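Local coordinates for protein ZYRO0G01672p (Zygosaccharomyces rouxii, PDB 4U8T) that binds RNA carrying N6-methyladenosine through its YTH domain, and probably acts as a reader of that mark on mRNA, at residues A[37-42]-A[114-119]; A[41-46]-A[169-174]; A[125-130]-A[158-163]. All coordinates share one frame; numbering follows the deposited sequence.

Contact 1 of 3, residues A[37-42]-A[114-119]; sequences EHVKKS and VRWIVV. With nucleotides of chain G.
Trp116, on strand 111-123, meets helix 36-45 through Ser42 and Val39. The polar link runs from the indole N-H: Trp116 NE1 donates to Ser42 OG at 3.2 Å with an N-H...O angle of 155°. The hydroxyl lies at the edge of the indole, practically in its plane. Ser42 holds OG anti to its backbone N (chi1 -178°), which carries the oxygen off the helix toward the strand. The same OG is hydrogen-bonded to the carbonyl of Ile47, just beyond the helix end.

Packing contacts flank this bond. The apolar pair is Val39 CG1 and Trp116 CH2, 3.8 Å apart at the far end of the six-membered ring, where the two side chains cross at about a right angle. Nearer the start of the strand segment, the Val114 CG2 methyl rests 3.7 Å from the hydroxyl oxygen Ser42 OG. Phe75 and Phe43 add ring contacts to Trp116.

One turn before Ser42, on nearly the same side of the helix, His38 ND1 donates to N1 of the N6-methyladenosine, nucleotide 4 of chain G, at 2.8 Å and 170°, with N1 near the plane of the imidazole. Trp102 also meets the His38 ring.

One side of the helix thus does two jobs: Ser42 and Val39 join it to the YTH domain's central sheet, while His38 supplies an N-H to N1, beside the methylated N6 on the Watson-Crick edge.

Contact 2 of 3, residues A[41-46]-A[169-174]; sequences KSFYNG and QSFLDD
The last turn of helix 36-45 faces a type I turn running from Ser170 to Asp173, with the CA atoms of Phe43 and Leu172 9.5 Å apart and the facing side chains filling the interval. Leu172 CD1 lies over one face of the Phe43 ring, 3.9 Å from its centroid and 22° off the ring normal, a CH-pi contact displaced toward the CZ rim. Phe43 points its ring at the turn by placing CG anti to the backbone N (chi1 172°). The other methyl of Leu172, CD2, approaches the phenol end of Tyr44, 3.5 Å from OH. That hydroxyl is hydrogen-bonded to Asp175. Along the helix, Phe43 CD2 stands above the centre of the Tyr44 ring, bracing the two aromatics against each other. Phe171 contributes the edge of its ring, CE1 being 4.2 Å from Phe43 CB.

The turn is stiffened from within. Leu172 N donates to Ser170 OG at 3.0 Å, making an ST turn, and Ser170 OG in turn donates to Asp173 OD1 from above the carboxylate plane. With an alanine at Phe43, Leu172 CD1 would probably be left without the ring face it rests on, and one face of the Tyr44 ring would lose the CD2 contact over it.

Val119 of strand 111-123 touches Phe43, Phe171 and Leu172, and Ile15 near the N terminus reaches Phe43 and Leu172. Phe171 also packs on Leu36, Val39 and Lys40, so its side chain lies between helix 36-45 and Val119 of the strand.

Contact 3 of 3, residues A[125-130]-A[158-163]; sequences RSLKQF and LKLFKY
Leu160 sets CG anti to its carbonyl carbon (chi1 -77°) and, with chi2 at -164°, carries CD1 straight out from the helix to Ser126, Leu127 and Phe130; Leu127 has the same first rotamer (chi1 -65°) and turns CD2 back to meet it. The two leucines slide past each other in opposite directions, Leu127 CD2 and Leu160 CD1 being 4.1 Å apart. This one methyl of Leu160 makes all the close contacts across the interface. It also lies 4.2 Å from Ser126 CB and next to the Ser126 carbonyl. Phe130 comes to it with a ring edge rather than a face, CE2 lying 4.4 Å from Leu160 CD1.

A type I turn from Leu127 to Phe130 brings those two side chains to the same leucine, with Ser126 just ahead of it; Phe130 N closes the turn by bonding to Leu127 O at 3.1 Å. Within the turn, Gln129 CG sits over one face of the Phe130 ring, 3.8 Å above its plane. Lys128, on the outer side of the turn, packs against a sugar of the bound RNA.

In the fold, the contact joins the loop leaving strand 111-123 to the C-terminal end of helix 151-161. Phe130 continues along that helix to Ile153, Ser156 and Ile157. Leu127 reaches Ile157 too and extends to Phe83 and Val122 on the sheet, where Phe161 packs against the same two residues.

Contacts 1 and 2 start from the same helix, 36-45, early in the chain. Contact 1 closes a loop of 71 residues by bringing that helix onto strand 111-123. Contact 2 closes a longer one of 122, returning the C-terminal segment to the helix end, so contact 3 falls within its span. Contact 3 itself follows contact 1 in series, linking the loop after strand 111-123 to helix 151-161. Contacts 1 and 2 adjoin through the Lys40–Asp174 salt bridge and a probable hydrogen bond from Val114 N to Gly46 O. Contact 3 lies about 19 Å from contact 1, centre to centre, yet Val118 touches Phe161, tying both helices to one strand.

Contact 1 of 3, residues A[37-42]-A[114-119]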
loop_
_atom_site.group_PDB
_atom_site.type_symbol
_atom_site.label_atom_id
_atom_site.label_comp_id
_atom_site.label_asym_id
_atom_site.label_seq_id
_atom_site.Cartn_x
_atom_site.Cartn_y
_atom_site.Cartn_z
ATOM N N GLU A 37 13.248 1.862 -4.834
ATOM C CA GLU A 37 13.641 3.201 -4.443
ATOM C C GLU A 37 12.473 4.194 -4.362
ATOM O O GLU A 37 12.473 5.075 -3.521
ATOM C CB GLU A 37 14.732 3.720 -5.369
ATOM C CG GLU A 37 15.910 4.281 -4.568
ATOM C CD GLU A 37 16.644 3.236 -3.674
ATOM O OE1 GLU A 37 16.771 2.057 -4.060
ATOM O OE2 GLU A 37 17.094 3.578 -2.564
ATOM N N HIS A 38 11.489 4.064 -5.247
ATOM C CA HIS A 38 10.304 4.909 -5.181
ATOM C C HIS A 38 9.542 4.670 -3.884
ATOM O O HIS A 38 8.939 5.574 -3.330
ATOM C CB HIS A 38 9.382 4.668 -6.356
ATOM C CG HIS A 38 9.830 5.309 -7.620
ATOM N ND1 HIS A 38 9.001 5.450 -8.709
ATOM C CD2 HIS A 38 11.010 5.858 -7.973
ATOM C CE1 HIS A 38 9.655 6.055 -9.681
ATOM N NE2 HIS A 38 10.877 6.313 -9.259
ATOM N N VAL A 39 9.583 3.435 -3.412
ATOM C CA VAL A 39 8.924 3.076 -2.189
ATOM C C VAL A 39 9.641 3.718 -1.046
ATOM O O VAL A 39 9.010 4.227 -0.153
ATOM C CB VAL A 39 8.882 1.564 -1.986
ATOM C CG1 VAL A 39 8.148 1.215 -0.727
ATOM C CG2 VAL A 39 8.242 0.914 -3.175
ATOM N N LYS A 40 10.964 3.704 -1.070
ATOM C CA LYS A 40 11.742 4.368 -0.037
ATOM C C LYS A 40 11.513 5.881 -0.011
ATOM O O LYS A 40 11.485 6.503 1.050
ATOM C CB LYS A 40 13.224 4.095 -0.193
ATOM C CG LYS A 40 13.684 2.756 0.265
ATOM C CD LYS A 40 15.158 2.892 0.365
ATOM C CE LYS A 40 15.873 1.737 0.977
ATOM N NZ LYS A 40 17.287 2.139 1.186
ATOM N N LYS A 41 11.432 6.478 -1.188
ATOM C CA LYS A 41 11.095 7.874 -1.292
ATOM C C LYS A 41 9.709 8.147 -0.726
ATOM O O LYS A 41 9.475 9.186 -0.126
ATOM C CB LYS A 41 11.185 8.314 -2.752
ATOM C CG LYS A 41 12.594 8.301 -3.213
ATOM C CD LYS A 41 12.757 8.674 -4.618
ATOM C CE LYS A 41 14.214 8.873 -4.913
ATOM N NZ LYS A 41 14.447 8.851 -6.365
ATOM N N SER A 42 8.797 7.202 -0.890
ATOM C CA SER A 42 7.480 7.362 -0.322
ATOM C C SER A 42 7.565 7.392 1.182
ATOM O O SER A 42 6.960 8.234 1.822
ATOM C CB SER A 42 6.557 6.247 -0.786
ATOM O OG SER A 42 5.268 6.416 -0.265
ATOM N N VAL A 114 0.640 10.190 2.253
ATOM C CA VAL A 114 0.520 8.887 2.893
ATOM C C VAL A 114 1.183 8.911 4.252
ATOM O O VAL A 114 2.090 9.674 4.500
ATOM C CB VAL A 114 1.150 7.735 2.046
ATOM C CG1 VAL A 114 0.373 7.491 0.794
ATOM C CG2 VAL A 114 2.581 8.013 1.730
ATOM N N ARG A 115 0.658 8.124 5.163
ATOM C CA ARG A 115 1.264 7.946 6.465
ATOM C C ARG A 115 1.713 6.496 6.648
ATOM O O ARG A 115 0.907 5.586 6.607
ATOM C CB ARG A 115 0.292 8.458 7.523
ATOM C CG ARG A 115 0.594 9.920 7.823
ATOM C CD ARG A 115 -0.546 10.755 8.381
ATOM N NE ARG A 115 -1.363 10.070 9.374
ATOM C CZ ARG A 115 -2.540 10.523 9.795
ATOM N NH1 ARG A 115 -3.238 9.826 10.686
ATOM N NH2 ARG A 115 -3.004 11.687 9.344
ATOM N N TRP A 116 3.015 6.261 6.718
ATOM C CA TRP A 116 3.510 4.893 6.872
ATOM C C TRP A 116 3.318 4.296 8.277
ATOM O O TRP A 116 3.529 4.942 9.283
ATOM C CB TRP A 116 4.977 4.840 6.418
ATOM C CG TRP A 116 5.079 4.781 4.927
ATOM C CD1 TRP A 116 4.974 5.820 4.063
ATOM C CD2 TRP A 116 5.278 3.619 4.126
ATOM N NE1 TRP A 116 5.097 5.388 2.785
ATOM C CE2 TRP A 116 5.278 4.034 2.792
ATOM C CE3 TRP A 116 5.457 2.269 4.406
ATOM C CZ2 TRP A 116 5.447 3.148 1.744
ATOM C CZ3 TRP A 116 5.631 1.396 3.358
ATOM C CH2 TRP A 116 5.621 1.836 2.051
ATOM N N ILE A 117 2.873 3.044 8.299
ATOM C CA ILE A 117 2.511 2.301 9.507
ATOM C C ILE A 117 3.421 1.113 9.786
ATOM O O ILE A 117 3.829 0.861 10.914
ATOM C CB ILE A 117 1.109 1.703 9.390
ATOM C CG1 ILE A 117 0.023 2.732 9.361
ATOM C CG2 ILE A 117 0.813 0.775 10.525
ATOM C CD1 ILE A 117 -1.262 2.022 9.258
ATOM N N VAL A 118 3.658 0.340 8.738
ATOM C CA VAL A 118 4.433 -0.877 8.809
ATOM C C VAL A 118 5.523 -0.823 7.768
ATOM O O VAL A 118 5.271 -0.481 6.635
ATOM C CB VAL A 118 3.581 -2.119 8.546
ATOM C CG1 VAL A 118 4.382 -3.357 8.783
ATOM C CG2 VAL A 118 2.375 -2.119 9.418
ATOM N N VAL A 119 6.741 -1.134 8.162
ATOM C CA VAL A 119 7.797 -1.354 7.205
ATOM C C VAL A 119 8.389 -2.701 7.522
ATOM O O VAL A 119 9.108 -2.846 8.490
ATOM C CB VAL A 119 8.892 -0.259 7.262
ATOM C CG1 VAL A 119 10.028 -0.593 6.344
ATOM C CG2 VAL A 119 8.342 1.087 6.905
ATOM C C2 6MZ G 4 7.011 3.344 -9.687
ATOM C C4 6MZ G 4 4.918 2.440 -10.183
ATOM C C5 6MZ G 4 4.285 3.511 -9.436
ATOM O O1P 6MZ G 4 1.972 1.515 -17.392
ATOM O O2P 6MZ G 4 1.845 -1.014 -17.443
ATOM N N9 6MZ G 4 3.931 1.673 -10.633
ATOM N N3 6MZ G 4 6.263 2.416 -10.259
ATOM N N1 6MZ G 4 6.495 4.355 -9.006
ATOM C C6 6MZ G 4 5.176 4.508 -8.832
ATOM N N6 6MZ G 4 4.684 5.539 -8.133
ATOM C C9 6MZ G 4 5.573 6.567 -7.664
ATOM N N7 6MZ G 4 2.964 3.298 -9.509
ATOM C C8 6MZ G 4 2.771 2.196 -10.248
ATOM O "O5'" 6MZ G 4 2.423 0.285 -15.376
ATOM C "C5'" 6MZ G 4 1.898 -0.257 -14.179
ATOM C "C4'" 6MZ G 4 2.992 -0.524 -13.195
ATOM O "O4'" 6MZ G 4 3.464 0.717 -12.680
ATOM C "C1'" 6MZ G 4 4.112 0.488 -11.472
ATOM C "C2'" 6MZ G 4 3.541 -0.783 -10.869
ATOM O "O2'" 6MZ G 4 4.611 -1.689 -10.701
ATOM C "C3'" 6MZ G 4 2.600 -1.305 -11.957
ATOM O "O3'" 6MZ G 4 2.760 -2.688 -12.148
ATOM P P 6MZ G 4 1.602 0.257 -16.726
#

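Contact 2 of 3, residues A[41-46]-A[169-174]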
loop_
_atom_site.group_PDB
_atom_site.type_symbol
_atom_site.label_atom_id
_atom_site.label_comp_id
_atom_site.label_asym_id
_atom_site.label_seq_id
_atom_site.Cartn_x
_atom_site.Cartn_y
_atom_site.Cartn_z
ATOM N N LYS A 41 11.432 6.478 -1.188
ATOM C CA LYS A 41 11.095 7.874 -1.292
ATOM C C LYS A 41 9.709 8.147 -0.726
ATOM O O LYS A 41 9.475 9.186 -0.126
ATOM C CB LYS A 41 11.185 8.314 -2.752
ATOM C CG LYS A 41 12.594 8.301 -3.213
ATOM C CD LYS A 41 12.757 8.674 -4.618
ATOM C CE LYS A 41 14.214 8.873 -4.913
ATOM N NZ LYS A 41 14.447 8.851 -6.365
ATOM N N SER A 42 8.797 7.202 -0.890
ATOM C CA SER A 42 7.480 7.362 -0.322
ATOM C C SER A 42 7.565 7.392 1.182
ATOM O O SER A 42 6.960 8.234 1.822
ATOM C CB SER A 42 6.557 6.247 -0.786
ATOM O OG SER A 42 5.268 6.416 -0.265
ATOM N N PHE A 43 8.371 6.508 1.751
ATOM C CA PHE A 43 8.485 6.444 3.197
ATOM C C PHE A 43 9.071 7.726 3.753
ATOM O O PHE A 43 8.581 8.257 4.721
ATOM C CB PHE A 43 9.361 5.275 3.630
ATOM C CG PHE A 43 9.659 5.265 5.092
ATOM C CD1 PHE A 43 8.748 4.768 5.991
ATOM C CD2 PHE A 43 10.821 5.820 5.579
ATOM C CE1 PHE A 43 9.003 4.787 7.331
ATOM C CE2 PHE A 43 11.060 5.845 6.922
ATOM C CZ PHE A 43 10.145 5.321 7.796
ATOM N N TYR A 44 10.119 8.228 3.138
ATOM C CA TYR A 44 10.784 9.407 3.662
ATOM C C TYR A 44 10.034 10.684 3.381
ATOM O O TYR A 44 10.133 11.609 4.138
ATOM C CB TYR A 44 12.223 9.492 3.124
ATOM C CG TYR A 44 13.175 8.494 3.758
ATOM C CD1 TYR A 44 13.457 8.548 5.114
ATOM C CD2 TYR A 44 13.728 7.459 3.025
ATOM C CE1 TYR A 44 14.300 7.641 5.710
ATOM C CE2 TYR A 44 14.580 6.532 3.623
ATOM C CZ TYR A 44 14.855 6.636 4.962
ATOM O OH TYR A 44 15.679 5.742 5.563
ATOM N N ASN A 45 9.233 10.711 2.327
ATOM C CA ASN A 45 8.601 11.939 1.901
ATOM C C ASN A 45 7.121 12.039 2.154
ATOM O O ASN A 45 6.534 13.096 1.940
ATOM C CB ASN A 45 8.820 12.131 0.426
ATOM C CG ASN A 45 10.249 12.312 0.083
ATOM O OD1 ASN A 45 10.801 13.391 0.248
ATOM N ND2 ASN A 45 10.861 11.263 -0.434
ATOM N N GLY A 46 6.516 10.933 2.565
ATOM C CA GLY A 46 5.126 10.908 2.962
ATOM C C GLY A 46 4.152 11.173 1.832
ATOM O O GLY A 46 3.051 11.666 2.047
ATOM N N GLN A 169 13.055 -8.809 8.064
ATOM C CA GLN A 169 13.790 -7.868 7.248
ATOM C C GLN A 169 12.911 -6.721 6.811
ATOM O O GLN A 169 11.716 -6.773 6.940
ATOM C CB GLN A 169 14.360 -8.536 6.012
ATOM C CG GLN A 169 14.893 -9.916 6.188
ATOM C CD GLN A 169 15.264 -10.521 4.853
ATOM O OE1 GLN A 169 14.422 -11.122 4.182
ATOM N NE2 GLN A 169 16.530 -10.361 4.453
ATOM N N SER A 170 13.518 -5.705 6.234
ATOM C CA SER A 170 12.800 -4.510 5.879
ATOM C C SER A 170 13.656 -3.687 4.934
ATOM O O SER A 170 14.858 -3.780 4.960
ATOM C CB SER A 170 12.463 -3.706 7.133
ATOM O OG SER A 170 13.458 -2.734 7.371
ATOM N N PHE A 171 13.042 -2.817 4.156
ATOM C CA PHE A 171 13.808 -2.055 3.215
ATOM C C PHE A 171 14.500 -0.906 3.938
ATOM O O PHE A 171 15.184 -0.112 3.331
ATOM C CB PHE A 171 12.943 -1.569 2.048
ATOM C CG PHE A 171 11.818 -0.658 2.431
ATOM C CD1 PHE A 171 12.061 0.628 2.882
ATOM C CD2 PHE A 171 10.512 -1.043 2.234
ATOM C CE1 PHE A 171 11.046 1.451 3.199
ATOM C CE2 PHE A 171 9.487 -0.201 2.542
ATOM C CZ PHE A 171 9.751 1.038 3.015
ATOM N N LEU A 172 14.298 -0.822 5.241
ATOM C CA LEU A 172 14.951 0.171 6.068
ATOM C C LEU A 172 16.147 -0.388 6.812
ATOM O O LEU A 172 16.566 0.173 7.806
ATOM C CB LEU A 172 13.967 0.762 7.062
ATOM C CG LEU A 172 12.962 1.763 6.516
ATOM C CD1 LEU A 172 12.048 2.227 7.607
ATOM C CD2 LEU A 172 13.708 2.931 5.933
ATOM N N ASP A 173 16.705 -1.494 6.350
ATOM C CA ASP A 173 17.805 -2.101 7.065
ATOM C C ASP A 173 19.146 -1.544 6.597
ATOM O O ASP A 173 19.970 -1.171 7.413
ATOM C CB ASP A 173 17.778 -3.605 6.899
ATOM C CG ASP A 173 16.557 -4.221 7.488
ATOM O OD1 ASP A 173 15.828 -3.518 8.197
ATOM O OD2 ASP A 173 16.350 -5.423 7.298
ATOM N N ASP A 174 19.361 -1.440 5.292
ATOM C CA ASP A 174 20.615 -0.883 4.797
ATOM C C ASP A 174 20.755 0.627 5.075
ATOM O O ASP A 174 21.647 1.286 4.538
ATOM C CB ASP A 174 20.785 -1.169 3.296
ATOM C CG ASP A 174 19.634 -0.659 2.458
ATOM O OD1 ASP A 174 18.944 0.287 2.873
ATOM O OD2 ASP A 174 19.423 -1.208 1.362
#

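Contact 3 of 3, residues A[125-130]-A[158-163]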
loop_
_atom_site.group_PDB
_atom_site.type_symbol
_atom_site.label_atom_id
_atom_site.label_comp_id
_atom_site.label_asym_id
_atom_site.label_seq_id
_atom_site.Cartn_x
_atom_site.Cartn_y
_atom_site.Cartn_z
ATOM N N ARG A 125 5.082 -16.489 -0.387
ATOM C CA ARG A 125 4.844 -17.787 0.241
ATOM C C ARG A 125 3.805 -17.736 1.350
ATOM O O ARG A 125 2.950 -18.599 1.448
ATOM C CB ARG A 125 6.166 -18.324 0.775
ATOM C CG ARG A 125 6.165 -19.792 1.147
ATOM C CD ARG A 125 7.490 -20.236 1.791
ATOM N NE ARG A 125 7.916 -19.430 2.940
ATOM C CZ ARG A 125 8.976 -18.619 2.950
ATOM N NH1 ARG A 125 9.280 -17.940 4.051
ATOM N NH2 ARG A 125 9.739 -18.493 1.870
ATOM N N SER A 126 3.880 -16.708 2.179
ATOM C CA SER A 126 3.035 -16.595 3.340
ATOM C C SER A 126 1.691 -15.965 3.024
ATOM O O SER A 126 0.845 -15.848 3.889
ATOM C CB SER A 126 3.727 -15.760 4.404
ATOM O OG SER A 126 5.012 -16.242 4.651
ATOM N N LEU A 127 1.492 -15.548 1.789
ATOM C CA LEU A 127 0.286 -14.833 1.445
ATOM C C LEU A 127 -0.498 -15.501 0.332
ATOM O O LEU A 127 -1.598 -15.077 0.011
ATOM C CB LEU A 127 0.641 -13.406 1.038
ATOM C CG LEU A 127 1.236 -12.490 2.091
ATOM C CD1 LEU A 127 1.845 -11.317 1.426
ATOM C CD2 LEU A 127 0.181 -12.040 3.032
ATOM N N LYS A 128 0.084 -16.525 -0.275
ATOM C CA LYS A 128 -0.473 -17.093 -1.499
ATOM C C LYS A 128 -1.733 -17.926 -1.205
ATOM O O LYS A 128 -2.418 -18.398 -2.121
ATOM C CB LYS A 128 0.616 -17.898 -2.238
ATOM C CG LYS A 128 0.168 -18.723 -3.454
ATOM C CD LYS A 128 1.338 -19.308 -4.274
ATOM C CE LYS A 128 1.144 -19.101 -5.801
ATOM N NZ LYS A 128 1.049 -17.654 -6.217
ATOM N N GLN A 129 -2.060 -18.044 0.078
ATOM C CA GLN A 129 -3.299 -18.666 0.535
ATOM C C GLN A 129 -4.515 -17.748 0.371
ATOM O O GLN A 129 -5.633 -18.214 0.285
ATOM C CB GLN A 129 -3.187 -19.081 2.007
ATOM C CG GLN A 129 -2.722 -17.967 2.938
ATOM C CD GLN A 129 -2.853 -18.319 4.417
ATOM O OE1 GLN A 129 -3.784 -19.007 4.820
ATOM N NE2 GLN A 129 -1.919 -17.841 5.227
ATOM N N PHE A 130 -4.301 -16.442 0.389
ATOM C CA PHE A 130 -5.408 -15.501 0.322
ATOM C C PHE A 130 -5.843 -15.244 -1.113
ATOM O O PHE A 130 -5.230 -14.492 -1.832
ATOM C CB PHE A 130 -5.019 -14.208 1.005
ATOM C CG PHE A 130 -4.725 -14.364 2.462
ATOM C CD1 PHE A 130 -5.729 -14.677 3.350
ATOM C CD2 PHE A 130 -3.444 -14.201 2.948
ATOM C CE1 PHE A 130 -5.466 -14.810 4.686
ATOM C CE2 PHE A 130 -3.185 -14.337 4.285
ATOM C CZ PHE A 130 -4.203 -14.641 5.150
ATOM N N LEU A 158 -2.977 -8.198 7.534
ATOM C CA LEU A 158 -2.386 -7.252 8.457
ATOM C C LEU A 158 -1.837 -7.978 9.682
ATOM O O LEU A 158 -0.893 -7.518 10.295
ATOM C CB LEU A 158 -3.383 -6.194 8.883
ATOM C CG LEU A 158 -3.702 -5.085 7.896
ATOM C CD1 LEU A 158 -4.580 -4.089 8.595
ATOM C CD2 LEU A 158 -2.453 -4.428 7.390
ATOM N N LYS A 159 -2.461 -9.085 10.063
ATOM C CA LYS A 159 -1.956 -9.892 11.152
ATOM C C LYS A 159 -0.556 -10.363 10.830
ATOM O O LYS A 159 0.316 -10.297 11.676
ATOM C CB LYS A 159 -2.877 -11.089 11.443
ATOM C CG LYS A 159 -4.108 -10.764 12.298
ATOM C CD LYS A 159 -5.301 -11.682 11.950
ATOM C CE LYS A 159 -6.597 -11.245 12.649
ATOM N NZ LYS A 159 -7.809 -11.870 12.044
ATOM N N LEU A 160 -0.342 -10.835 9.608
ATOM C CA LEU A 160 0.977 -11.283 9.193
ATOM C C LEU A 160 2.030 -10.174 9.196
ATOM O O LEU A 160 3.196 -10.415 9.466
ATOM C CB LEU A 160 0.898 -11.907 7.818
ATOM C CG LEU A 160 0.323 -13.318 7.848
ATOM C CD1 LEU A 160 0.607 -14.030 6.557
ATOM C CD2 LEU A 160 0.884 -14.079 8.998
ATOM N N PHE A 161 1.620 -8.945 8.935
ATOM C CA PHE A 161 2.575 -7.854 8.963
ATOM C C PHE A 161 3.040 -7.499 10.368
ATOM O O PHE A 161 4.141 -6.991 10.531
ATOM C CB PHE A 161 1.983 -6.603 8.318
ATOM C CG PHE A 161 2.233 -6.507 6.852
ATOM C CD1 PHE A 161 3.469 -6.148 6.380
ATOM C CD2 PHE A 161 1.233 -6.718 5.956
ATOM C CE1 PHE A 161 3.706 -6.050 5.058
ATOM C CE2 PHE A 161 1.467 -6.607 4.625
ATOM C CZ PHE A 161 2.707 -6.273 4.176
ATOM N N LYS A 162 2.227 -7.808 11.375
ATOM C CA LYS A 162 2.527 -7.444 12.757
ATOM C C LYS A 162 3.050 -8.588 13.566
ATOM O O LYS A 162 2.918 -8.560 14.777
ATOM C CB LYS A 162 1.274 -6.955 13.495
ATOM C CG LYS A 162 0.625 -5.670 13.081
ATOM C CD LYS A 162 -0.636 -5.417 13.941
ATOM C CE LYS A 162 -1.799 -6.384 13.600
ATOM N NZ LYS A 162 -3.192 -5.820 13.771
ATOM N N TYR A 163 3.720 -9.545 12.951
ATOM C CA TYR A 163 3.977 -10.785 13.656
ATOM C C TYR A 163 5.448 -11.022 13.931
ATOM O O TYR A 163 6.274 -10.163 13.661
ATOM C CB TYR A 163 3.440 -11.936 12.827
ATOM C CG TYR A 163 3.539 -13.272 13.498
ATOM C CD1 TYR A 163 2.957 -13.471 14.740
ATOM C CD2 TYR A 163 4.213 -14.332 12.913
ATOM C CE1 TYR A 163 3.021 -14.690 15.372
ATOM C CE2 TYR A 163 4.290 -15.564 13.549
ATOM C CZ TYR A 163 3.690 -15.729 14.781
ATOM O OH TYR A 163 3.735 -16.932 15.444
#